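Local coordinates for protein ferritin, putative (PDB 5LS9) that probably stores iron inside a shell of 24 subunits and, in this humanized archaeal form, is meant for cell-targeted delivery, at residues E6-A11 / V107-Q112; E19-Y24 / Q73-P78; L25-A30 / W44-W49. The protein carries 10 engineered substitutions. All coordinates share one frame; numbering follows the deposited sequence.

Contact 1: E6-A11 / V107-Q112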
# COMPACT_ATOMS: atom_id res chain seq x y z
N GLU F 6 -18.59 53.37 -32.57
CA GLU F 6 -17.81 53.24 -33.81
C GLU F 6 -16.42 53.91 -33.76
O GLU F 6 -15.50 53.51 -34.48
CB GLU F 6 -18.61 53.83 -34.99
CG GLU F 6 -19.80 52.99 -35.41
CD GLU F 6 -19.40 51.64 -36.01
OE1 GLU F 6 -18.25 51.50 -36.48
OE2 GLU F 6 -20.24 50.71 -36.02
N LYS F 7 -16.30 54.93 -32.92
CA LYS F 7 -15.03 55.61 -32.70
C LYS F 7 -14.04 54.67 -31.99
O LYS F 7 -12.84 54.70 -32.26
CB LYS F 7 -15.26 56.88 -31.87
CG LYS F 7 -14.12 57.88 -31.90
CD LYS F 7 -14.55 59.20 -31.28
CE LYS F 7 -13.44 60.24 -31.31
NZ LYS F 7 -12.46 60.04 -30.22
N MET F 8 -14.58 53.84 -31.10
CA MET F 8 -13.78 52.86 -30.35
C MET F 8 -13.32 51.71 -31.24
O MET F 8 -12.18 51.26 -31.12
CB MET F 8 -14.57 52.32 -29.15
CG MET F 8 -13.72 51.61 -28.11
SD MET F 8 -12.26 52.54 -27.63
CE MET F 8 -12.81 53.21 -26.07
N VAL F 9 -14.20 51.24 -32.11
CA VAL F 9 -13.85 50.22 -33.11
C VAL F 9 -12.64 50.66 -33.96
O VAL F 9 -11.68 49.90 -34.14
CB VAL F 9 -15.05 49.91 -34.03
CG1 VAL F 9 -14.65 49.03 -35.20
CG2 VAL F 9 -16.17 49.25 -33.23
N GLU F 10 -12.70 51.89 -34.46
CA GLU F 10 -11.62 52.47 -35.27
C GLU F 10 -10.31 52.64 -34.47
O GLU F 10 -9.23 52.28 -34.94
CB GLU F 10 -12.08 53.81 -35.87
CG GLU F 10 -11.01 54.65 -36.58
CD GLU F 10 -10.19 53.87 -37.60
OE1 GLU F 10 -8.94 54.02 -37.59
OE2 GLU F 10 -10.78 53.11 -38.41
N ALA F 11 -10.42 53.18 -33.26
CA ALA F 11 -9.26 53.40 -32.40
C ALA F 11 -8.54 52.09 -32.04
O ALA F 11 -7.31 52.08 -31.89
CB ALA F 11 -9.67 54.14 -31.13
N VAL F 107 -7.83 54.24 -22.64
CA VAL F 107 -8.39 54.01 -21.31
C VAL F 107 -9.23 55.22 -20.87
O VAL F 107 -10.32 55.04 -20.32
CB VAL F 107 -7.27 53.70 -20.27
CG1 VAL F 107 -7.81 53.64 -18.85
CG2 VAL F 107 -6.58 52.39 -20.60
N GLU F 108 -8.74 56.42 -21.12
CA GLU F 108 -9.52 57.64 -20.88
C GLU F 108 -10.76 57.76 -21.79
O GLU F 108 -11.83 58.17 -21.34
CB GLU F 108 -8.66 58.90 -21.05
CG GLU F 108 -7.86 59.28 -19.81
CD GLU F 108 -8.71 59.98 -18.77
OE1 GLU F 108 -8.13 60.63 -17.87
OE2 GLU F 108 -9.96 59.88 -18.83
N MET F 109 -10.59 57.40 -23.06
CA MET F 109 -11.68 57.41 -24.04
C MET F 109 -12.83 56.52 -23.61
O MET F 109 -13.99 56.92 -23.64
CB MET F 109 -11.17 56.93 -25.41
CG MET F 109 -12.17 57.07 -26.55
SD MET F 109 -11.49 56.45 -28.10
CE MET F 109 -10.02 57.46 -28.30
N ALA F 110 -12.48 55.31 -23.20
CA ALA F 110 -13.46 54.32 -22.76
C ALA F 110 -14.38 54.90 -21.70
O ALA F 110 -15.57 54.62 -21.69
CB ALA F 110 -12.75 53.08 -22.23
N MET F 111 -13.82 55.73 -20.81
CA MET F 111 -14.56 56.30 -19.68
C MET F 111 -15.42 57.49 -20.08
O MET F 111 -16.50 57.68 -19.52
CB MET F 111 -13.60 56.70 -18.56
CG MET F 111 -12.74 55.55 -18.07
SD MET F 111 -13.56 54.41 -16.93
CE MET F 111 -13.07 55.18 -15.39
N GLN F 112 -14.94 58.30 -21.03
CA GLN F 112 -15.74 59.42 -21.58
C GLN F 112 -16.99 58.93 -22.32
O GLN F 112 -18.03 59.60 -22.32
CB GLN F 112 -14.90 60.26 -22.55
CG GLN F 112 -13.78 61.07 -21.90
CD GLN F 112 -13.22 62.17 -22.79
OE1 GLN F 112 -12.64 63.13 -22.29
NE2 GLN F 112 -13.38 62.04 -24.11
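Met8 and Met109 show how flexible thioethers can join two helices whose axes lie 11.0 Å apart. The apolar contacts come first. The two side chains run antiparallel past one another, with Met8 SD 4.0 Å from Met109 SD. The Met8 chain leaves CB with CG anti to the backbone N and then turns about its CB–CG bond (chi2 48°), which helps to set its methyl against the other helix. There Met8 CE meets the backbone at Ala110 CA (3.6 Å) and lies 3.8 Å from Ala110 CB. Met109 reaches back with an extended chain that bends only at its methyl, and its sulfur SD comes within 4.2 Å of Ala11 CB, a small residue that lets the thioether come close to the helix. At the exposed rim Lys7 NZ does no more than touch Met109 CE (4.0 Å). No hydrogen bond crosses between the segments. Val107, pointing away from helix 6-35, packs on Tyr119 and Leu122 of helix 116-146. The antiparallel pairing (168°) of helices 6-35 and 85-112, here near one end of both, is that of the ferritin four-helix bundle.

Contact 2: E19-Y24 / Q73-P78. Engineered in segment 73-78: Gln73 (natural residue Tyr), Asp74 (natural residue Ala), Ile75 (natural residue Val), Lys76 (natural residue Glu), Lys77 (natural residue Glu). With MG (magnesium ion), chain M.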
# COMPACT_ATOMS: atom_id res chain seq x y z
N GLU F 19 0.17 47.42 -32.59
CA GLU F 19 0.66 46.21 -31.96
C GLU F 19 1.30 45.31 -33.02
O GLU F 19 2.36 44.72 -32.77
CB GLU F 19 -0.46 45.47 -31.22
CG GLU F 19 -1.05 46.21 -30.02
CD GLU F 19 -0.13 46.24 -28.80
OE1 GLU F 19 1.05 45.84 -28.92
OE2 GLU F 19 -0.59 46.66 -27.71
N ILE F 20 0.68 45.20 -34.19
CA ILE F 20 1.23 44.38 -35.28
C ILE F 20 2.51 45.00 -35.86
O ILE F 20 3.43 44.27 -36.24
CB ILE F 20 0.18 44.05 -36.38
CG1 ILE F 20 -0.88 43.09 -35.83
CG2 ILE F 20 0.84 43.36 -37.57
CD1 ILE F 20 -2.12 42.97 -36.68
N TYR F 21 2.60 46.32 -35.90
CA TYR F 21 3.86 46.95 -36.29
C TYR F 21 4.94 46.71 -35.22
O TYR F 21 6.09 46.41 -35.55
CB TYR F 21 3.70 48.45 -36.58
CG TYR F 21 5.04 49.11 -36.85
CD1 TYR F 21 5.90 48.62 -37.84
CD2 TYR F 21 5.46 50.21 -36.10
CE1 TYR F 21 7.13 49.20 -38.07
CE2 TYR F 21 6.69 50.80 -36.34
CZ TYR F 21 7.52 50.29 -37.33
OH TYR F 21 8.74 50.88 -37.56
N SER F 22 4.57 46.82 -33.95
CA SER F 22 5.48 46.53 -32.84
C SER F 22 6.09 45.14 -33.00
O SER F 22 7.29 44.96 -32.82
CB SER F 22 4.77 46.66 -31.48
OG SER F 22 4.12 47.92 -31.35
N ALA F 23 5.26 44.16 -33.36
CA ALA F 23 5.75 42.80 -33.66
C ALA F 23 6.73 42.80 -34.82
O ALA F 23 7.84 42.30 -34.72
CB ALA F 23 4.57 41.88 -33.96
N TYR F 24 6.32 43.39 -35.94
CA TYR F 24 7.18 43.48 -37.10
C TYR F 24 8.52 44.17 -36.77
O TYR F 24 9.57 43.80 -37.30
CB TYR F 24 6.44 44.19 -38.25
CG TYR F 24 6.85 43.75 -39.64
CD1 TYR F 24 6.87 42.39 -40.00
CD2 TYR F 24 7.21 44.68 -40.61
CE1 TYR F 24 7.25 41.98 -41.26
CE2 TYR F 24 7.59 44.28 -41.89
CZ TYR F 24 7.60 42.93 -42.21
OH TYR F 24 7.98 42.54 -43.48
N GLN F 73 -5.01 47.21 -42.01
CA GLN F 73 -4.23 48.12 -42.86
C GLN F 73 -2.87 47.54 -43.22
O GLN F 73 -2.49 46.48 -42.74
CB GLN F 73 -4.06 49.49 -42.18
CG GLN F 73 -5.14 50.50 -42.53
CD GLN F 73 -6.51 50.07 -42.05
OE1 GLN F 73 -6.71 49.82 -40.86
NE2 GLN F 73 -7.47 49.99 -42.97
N ASP F 74 -2.16 48.25 -44.09
CA ASP F 74 -0.80 47.89 -44.48
C ASP F 74 0.23 48.16 -43.37
O ASP F 74 0.09 49.12 -42.60
CB ASP F 74 -0.40 48.66 -45.75
CG ASP F 74 -0.35 50.16 -45.53
OD1 ASP F 74 -1.32 50.72 -44.98
OD2 ASP F 74 0.67 50.78 -45.92
N ILE F 75 1.25 47.31 -43.29
CA ILE F 75 2.31 47.44 -42.29
C ILE F 75 3.55 48.12 -42.87
O ILE F 75 4.03 47.73 -43.93
CB ILE F 75 2.70 46.07 -41.69
CG1 ILE F 75 1.49 45.42 -41.00
CG2 ILE F 75 3.86 46.19 -40.72
CD1 ILE F 75 0.92 46.20 -39.83
N LYS F 76 4.06 49.10 -42.14
CA LYS F 76 5.18 49.93 -42.60
C LYS F 76 6.52 49.21 -42.45
O LYS F 76 6.70 48.42 -41.52
CB LYS F 76 5.26 51.22 -41.78
CG LYS F 76 3.96 52.00 -41.65
CD LYS F 76 3.38 52.38 -43.00
CE LYS F 76 2.44 53.57 -42.87
NZ LYS F 76 2.27 54.26 -44.18
N LYS F 77 7.46 49.50 -43.35
CA LYS F 77 8.79 48.91 -43.26
C LYS F 77 9.54 49.40 -42.01
O LYS F 77 9.70 50.60 -41.81
CB LYS F 77 9.64 49.24 -44.49
CG LYS F 77 11.06 48.73 -44.37
CD LYS F 77 11.97 49.26 -45.46
CE LYS F 77 11.99 48.35 -46.68
NZ LYS F 77 13.06 48.76 -47.62
N PRO F 78 10.03 48.46 -41.19
CA PRO F 78 10.71 48.85 -39.97
C PRO F 78 12.15 49.29 -40.21
O PRO F 78 12.68 49.12 -41.31
CB PRO F 78 10.68 47.56 -39.14
CG PRO F 78 10.73 46.47 -40.16
CD PRO F 78 10.03 46.99 -41.38
MG MG M . 1.81 45.84 -26.69
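Ile75, an engineered residue, presses both branches of its side chain against helix residues 19-24. Its CD1 meets Ile20 CG2 at 3.6 Å, the two side chains lying roughly perpendicular, while its other branch, CG2, approaches Tyr24 CD2 (3.7 Å). That division follows from the Ile75 chi1 of -61°, which sets CG1 beside the backbone N and CG2 anti to it. Ile75 CG2 also lies at the edge of the Tyr21 ring, near its plane.

Farther along, Pro78 reaches both tyrosines: its CD is 3.7 Å from Tyr24 CE2, and its CB is 4.1 Å from Tyr21 CE1. Between these apolar touches, the carbonyl O of the engineered Lys76 comes 3.6 Å from Tyr21 CE1 and also lies near the plane of the Tyr24 ring at its edge. No hydrogen bond joins the two segments.

The extended segment 73-78 belongs to the long crossover that links helices 39-65 and 85-112 in the ferritin fold, laid here along helix 6-35. It also takes part in a subunit interface. Tyr24 OH bonds to the main-chain O of the engineered Gln73 of a neighbouring subunit, whose own Tyr24 OH returns the bond to Gln73 O here, and the backbone of Ile75 bonds to that same subunit.

Away from the loop, the helix turns Glu19 toward the bundle interior, where its OE1 binds magnesium at 2.4 Å, with OE2 farther off at 2.7 Å, a long contact. Glu52 and Gln129 complete the protein part of the site. In the second shell, Gln15 NE2 donates to Glu19 OE2, which should help fix the carboxylate's rotation. Ser22 OG is bonded to Ala18 O of the preceding helical turn and to His95 NE2 on helix 85-112.

Contact 3: L25-A30 / W44-W49; sequences LYLSMA and WMRVQW
Tyr26 and Gln48 meet because each first torsion sends its side chain to the same side of the helix pair: CG of Tyr26 lies anti to its carbonyl carbon (chi1 -61°), CG of Gln48 anti to its backbone N (chi1 -168°). Gln48 CG then sits over one face of the phenol ring, 3.8 Å from its centroid, in a CH-pi contact. Met45 SD approaches the same ring obliquely, 4.0 Å from Tyr26 CD1, a Met-aromatic contact, and also packs on Met29 CB.

These residues join the first two helices of the ferritin bundle, antiparallel (162°) with axes only 7.8 Å apart, an approach that suits the small Ala30, whose CB meets Met45 CB at 3.9 Å.

On the other flank, Leu27 and Trp49 extend alongside each other in one direction. Leu27 CD2 rests over the six-membered ring of the indole, 3.9 Å from its centroid, while Leu27 CB touches the indole at CE3 (3.8 Å).

The polar ends are held outside the pair. Gln48 OE1 is hydrogen-bonded to Arg163 NH1, and Arg46, whose CG lies against Ala30 CB, sends its guanidinium to a salt bridge with Asp61 of a neighbouring subunit.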
# COMPACT_ATOMS: atom_id res chain seq x y z
N LEU F 25 8.49 45.15 -35.87
CA LEU F 25 9.72 45.83 -35.43
C LEU F 25 10.66 44.87 -34.70
O LEU F 25 11.85 44.80 -35.02
CB LEU F 25 9.40 47.02 -34.51
CG LEU F 25 10.56 47.84 -33.92
CD1 LEU F 25 11.30 48.61 -35.00
CD2 LEU F 25 10.06 48.79 -32.84
N TYR F 26 10.12 44.13 -33.73
CA TYR F 26 10.95 43.24 -32.91
C TYR F 26 11.48 42.07 -33.72
O TYR F 26 12.58 41.58 -33.47
CB TYR F 26 10.19 42.75 -31.67
CG TYR F 26 9.75 43.88 -30.76
CD1 TYR F 26 10.66 44.78 -30.25
CD2 TYR F 26 8.42 44.02 -30.39
CE1 TYR F 26 10.26 45.81 -29.42
CE2 TYR F 26 8.01 45.04 -29.56
CZ TYR F 26 8.94 45.92 -29.08
OH TYR F 26 8.52 46.93 -28.26
N LEU F 27 10.71 41.64 -34.72
CA LEU F 27 11.21 40.67 -35.69
C LEU F 27 12.46 41.23 -36.37
O LEU F 27 13.49 40.55 -36.41
CB LEU F 27 10.14 40.33 -36.73
CG LEU F 27 10.55 39.32 -37.81
CD1 LEU F 27 11.21 38.08 -37.21
CD2 LEU F 27 9.35 38.93 -38.65
N SER F 28 12.38 42.46 -36.86
CA SER F 28 13.53 43.13 -37.50
C SER F 28 14.74 43.31 -36.59
O SER F 28 15.87 43.37 -37.07
CB SER F 28 13.12 44.50 -38.07
OG SER F 28 14.20 45.11 -38.76
N MET F 29 14.52 43.42 -35.28
CA MET F 29 15.63 43.47 -34.33
C MET F 29 16.29 42.09 -34.20
O MET F 29 17.52 41.99 -34.14
CB MET F 29 15.19 44.00 -32.96
CG MET F 29 15.04 45.51 -32.93
SD MET F 29 14.06 46.09 -31.54
CE MET F 29 14.14 47.86 -31.79
N ALA F 30 15.48 41.03 -34.19
CA ALA F 30 15.99 39.65 -34.15
C ALA F 30 16.96 39.39 -35.30
O ALA F 30 18.01 38.79 -35.10
CB ALA F 30 14.84 38.65 -34.19
N TRP F 44 15.38 36.71 -27.61
CA TRP F 44 14.55 37.64 -26.83
C TRP F 44 13.56 38.42 -27.69
O TRP F 44 12.39 38.56 -27.33
CB TRP F 44 15.43 38.65 -26.09
CG TRP F 44 14.72 39.41 -25.01
CD1 TRP F 44 14.66 39.07 -23.70
CD2 TRP F 44 14.01 40.65 -25.14
NE1 TRP F 44 13.95 40.01 -23.00
CE2 TRP F 44 13.54 41.00 -23.86
CE3 TRP F 44 13.71 41.49 -26.22
CZ2 TRP F 44 12.80 42.15 -23.62
CZ3 TRP F 44 12.97 42.64 -25.98
CH2 TRP F 44 12.52 42.95 -24.69
N MET F 45 14.04 38.94 -28.82
CA MET F 45 13.18 39.67 -29.75
C MET F 45 12.13 38.76 -30.41
O MET F 45 10.97 39.14 -30.53
CB MET F 45 14.02 40.37 -30.80
CG MET F 45 14.98 41.41 -30.22
SD MET F 45 14.18 42.95 -29.75
CE MET F 45 15.36 43.59 -28.58
N ARG F 46 12.54 37.55 -30.81
CA ARG F 46 11.61 36.56 -31.39
C ARG F 46 10.45 36.28 -30.44
O ARG F 46 9.30 36.15 -30.87
CB ARG F 46 12.33 35.24 -31.70
CG ARG F 46 13.34 35.29 -32.85
CD ARG F 46 12.67 35.13 -34.21
NE ARG F 46 12.31 33.73 -34.48
CZ ARG F 46 13.14 32.79 -34.92
NH1 ARG F 46 14.43 33.05 -35.15
NH2 ARG F 46 12.68 31.55 -35.13
N VAL F 47 10.75 36.16 -29.15
CA VAL F 47 9.71 35.93 -28.15
C VAL F 47 8.83 37.18 -28.01
O VAL F 47 7.60 37.09 -27.97
CB VAL F 47 10.31 35.51 -26.78
CG1 VAL F 47 9.24 35.50 -25.70
CG2 VAL F 47 10.96 34.14 -26.88
N GLN F 48 9.48 38.34 -27.96
CA GLN F 48 8.75 39.61 -27.89
C GLN F 48 7.87 39.81 -29.12
O GLN F 48 6.85 40.47 -29.04
CB GLN F 48 9.73 40.76 -27.77
CG GLN F 48 9.07 42.08 -27.41
CD GLN F 48 8.61 42.12 -25.97
OE1 GLN F 48 9.42 42.05 -25.05
NE2 GLN F 48 7.30 42.24 -25.77
N TRP F 49 8.33 39.26 -30.25
CA TRP F 49 7.61 39.24 -31.53
C TRP F 49 6.33 38.43 -31.42
O TRP F 49 5.24 38.93 -31.73
CB TRP F 49 8.55 38.74 -32.67
CG TRP F 49 8.02 37.72 -33.71
CD1 TRP F 49 8.24 36.37 -33.71
CD2 TRP F 49 7.26 38.00 -34.91
NE1 TRP F 49 7.64 35.79 -34.80
CE2 TRP F 49 7.03 36.76 -35.55
CE3 TRP F 49 6.74 39.17 -35.48
CZ2 TRP F 49 6.31 36.65 -36.74
CZ3 TRP F 49 6.02 39.06 -36.67
CH2 TRP F 49 5.81 37.81 -37.29

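All three contacts draw on helix 6-35, and burial changes along it. Contact 1 lies near one end of the bundle, its centre about 21 Å from that of the chain, partly buried and made mainly by two methionines against alanines. Contact 3, on the opposite side of the chain's centre but closer to it, is buried and rich in aromatic rings, its helices set much nearer each other. Contact 2 pairs the helix with a loop and combines a sheltered apolar strip with exposed, engineered lysines. Contacts 2 and 3 adjoin, Trp49 packing on Ala23 and Pro78 on Ser28, and both touch the same neighbouring subunit; contact 1 stands about 17 Å from contact 3 at their nearest atoms.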